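Inositol-1-monophosphatase (Mycobacterium tuberculosis, PDB 2Q74) probably removes the phosphate from inositol 1-phosphate with the help of magnesium, releasing the free myo-inositol that mycobacteria need. Local coordinates at residues S13-L18 with V99-D104. Sequence-based numbering, arbitrary orientation.
Sequences SVAENL and VTWVLD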
loop_
_atom_site.group_PDB
_atom_site.type_symbol
_atom_site.label_atom_id
_atom_site.label_comp_id
_atom_site.label_asym_id
_atom_site.label_seq_id
_atom_site.Cartn_x
_atom_site.Cartn_y
_atom_site.Cartn_z
ATOM N N SER A 13 -18.445 11.302 17.693
ATOM C CA SER A 13 -19.539 10.444 17.263
ATOM C C SER A 13 -20.112 10.889 15.937
ATOM O O SER A 13 -20.336 10.074 15.052
ATOM C CB SER A 13 -20.643 10.416 18.297
ATOM O OG SER A 13 -20.241 9.560 19.335
ATOM N N VAL A 14 -20.348 12.189 15.805
ATOM C CA VAL A 14 -20.846 12.714 14.555
ATOM C C VAL A 14 -19.771 12.525 13.483
ATOM O O VAL A 14 -20.082 12.275 12.314
ATOM C CB VAL A 14 -21.284 14.192 14.670
ATOM C CG1 VAL A 14 -22.255 14.392 15.817
ATOM C CG2 VAL A 14 -20.105 15.058 14.858
ATOM N N ALA A 15 -18.506 12.634 13.883
ATOM C CA ALA A 15 -17.401 12.437 12.953
ATOM C C ALA A 15 -17.365 10.990 12.477
ATOM O O ALA A 15 -17.158 10.745 11.296
ATOM C CB ALA A 15 -16.074 12.827 13.597
ATOM N N GLU A 16 -17.565 10.051 13.405
ATOM C CA GLU A 16 -17.514 8.617 13.102
ATOM C C GLU A 16 -18.656 8.241 12.166
ATOM O O GLU A 16 -18.491 7.523 11.173
ATOM C CB GLU A 16 -17.597 7.782 14.376
ATOM C CG GLU A 16 -16.338 7.842 15.248
ATOM C CD GLU A 16 -16.553 7.338 16.686
ATOM O OE1 GLU A 16 -17.716 7.296 17.156
ATOM O OE2 GLU A 16 -15.541 6.998 17.344
ATOM N N ASN A 17 -19.830 8.752 12.491
ATOM C CA ASN A 17 -21.026 8.441 11.739
ATOM C C ASN A 17 -20.971 8.995 10.329
ATOM O O ASN A 17 -21.281 8.299 9.372
ATOM C CB ASN A 17 -22.239 8.975 12.479
ATOM C CG ASN A 17 -22.523 8.213 13.751
ATOM O OD1 ASN A 17 -22.183 7.053 13.881
ATOM N ND2 ASN A 17 -23.152 8.869 14.692
ATOM N N LEU A 18 -20.557 10.244 10.201
ATOM C CA LEU A 18 -20.455 10.862 8.889
ATOM C C LEU A 18 -19.400 10.189 8.018
ATOM O O LEU A 18 -19.633 9.961 6.821
ATOM C CB LEU A 18 -20.149 12.350 9.003
ATOM C CG LEU A 18 -21.273 13.239 9.505
ATOM C CD1 LEU A 18 -20.918 14.666 9.229
ATOM C CD2 LEU A 18 -22.582 12.901 8.839
ATOM N N VAL A 99 -17.446 25.350 16.276
ATOM C CA VAL A 99 -16.611 24.302 15.671
ATOM C C VAL A 99 -16.640 24.351 14.139
ATOM O O VAL A 99 -17.663 24.664 13.538
ATOM C CB VAL A 99 -17.068 22.900 16.117
ATOM C CG1 VAL A 99 -16.830 21.876 15.015
ATOM C CG2 VAL A 99 -16.374 22.491 17.390
ATOM N N THR A 100 -15.511 24.021 13.524
ATOM C CA THR A 100 -15.380 24.013 12.075
ATOM C C THR A 100 -15.065 22.604 11.587
ATOM O O THR A 100 -14.112 21.973 12.053
ATOM C CB THR A 100 -14.252 24.944 11.600
ATOM O OG1 THR A 100 -14.626 26.300 11.838
ATOM C CG2 THR A 100 -13.962 24.749 10.099
ATOM N N TRP A 101 -15.856 22.120 10.638
ATOM C CA TRP A 101 -15.646 20.785 10.105
ATOM C C TRP A 101 -14.729 20.860 8.905
ATOM O O TRP A 101 -15.049 21.509 7.917
ATOM C CB TRP A 101 -16.976 20.126 9.778
ATOM C CG TRP A 101 -17.773 19.988 11.005
ATOM C CD1 TRP A 101 -18.613 20.910 11.520
ATOM C CD2 TRP A 101 -17.765 18.887 11.917
ATOM N NE1 TRP A 101 -19.158 20.452 12.690
ATOM C CE2 TRP A 101 -18.650 19.213 12.964
ATOM C CE3 TRP A 101 -17.100 17.647 11.950
ATOM C CZ2 TRP A 101 -18.893 18.355 14.044
ATOM C CZ3 TRP A 101 -17.336 16.786 13.020
ATOM C CH2 TRP A 101 -18.230 17.150 14.057
ATOM N N VAL A 102 -13.565 20.227 9.027
ATOM C CA VAL A 102 -12.564 20.207 7.968
ATOM C C VAL A 102 -12.632 18.849 7.304
ATOM O O VAL A 102 -12.478 17.826 7.976
ATOM C CB VAL A 102 -11.146 20.387 8.522
ATOM C CG1 VAL A 102 -10.130 20.520 7.393
ATOM C CG2 VAL A 102 -11.080 21.607 9.446
ATOM N N LEU A 103 -12.864 18.812 5.994
ATOM C CA LEU A 103 -13.058 17.515 5.393
ATOM C C LEU A 103 -12.483 17.265 3.999
ATOM O O LEU A 103 -12.212 18.194 3.243
ATOM C CB LEU A 103 -14.520 17.088 5.517
ATOM C CG LEU A 103 -15.695 17.865 4.946
ATOM C CD1 LEU A 103 -16.768 17.976 6.035
ATOM C CD2 LEU A 103 -15.318 19.216 4.489
ATOM N N ASP A 104 -12.229 15.982 3.731
ATOM C CA ASP A 104 -11.850 15.491 2.415
ATOM C C ASP A 104 -12.640 14.206 2.131
ATOM O O ASP A 104 -12.420 13.168 2.773
ATOM C CB ASP A 104 -10.351 15.212 2.300
ATOM C CG ASP A 104 -9.909 14.992 0.851
ATOM O OD1 ASP A 104 -10.787 14.916 -0.028
ATOM O OD2 ASP A 104 -8.697 14.901 0.575
#
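Trp101 reaches from strand 100-104 to Val14 and Ala15 of helix 8-33, a helix-on-sheet packing within the layered alpha-beta-alpha-beta-alpha sandwich of the inositol monophosphatases. It illustrates how one large aromatic side chain can span the separation between a helix and a sheet: the backbones stay well apart, with Ala15 CA and Trp101 CA 9.0 Å from each other, and the indole fills the interval. With chi1 at -62°, its CG lies opposite the carbonyl carbon, while chi2 near 88° sets the ring roughly upright to the CA-CB-CG plane. Together the two torsions carry the six-membered ring toward the helix, with CZ3 and CH2 leading. Ala15 CB meets the rim of the ring almost in its plane, 4.2 Å from CZ3. Val14 comes in obliquely, its side chain crossing that of the tryptophan at about a right angle, and presents the CG2 branch to the same end of the ring; the modelled spacing there is too short to be trusted in detail at this resolution. Val99, two residues earlier in the chain, sits over one face of the indole, with CG1 3.5 Å above the plane and displaced toward the rim. Leu71 of helix 55-74 and Ile123 and Ala125 of strand 120-127 also touch Trp101, so the buried ring is packed mainly against apolar side chains of the helices and the sheet. Farther along the strand, Asp104 is a probable magnesium ligand by analogy with relatives, and Asp235 and Glu83 bring further carboxylates close to it. The indole takes no part in that cluster. Its nitrogen is satisfied outside the two segments: Trp101 NE1 donates a hydrogen bond to Asp78 OD2.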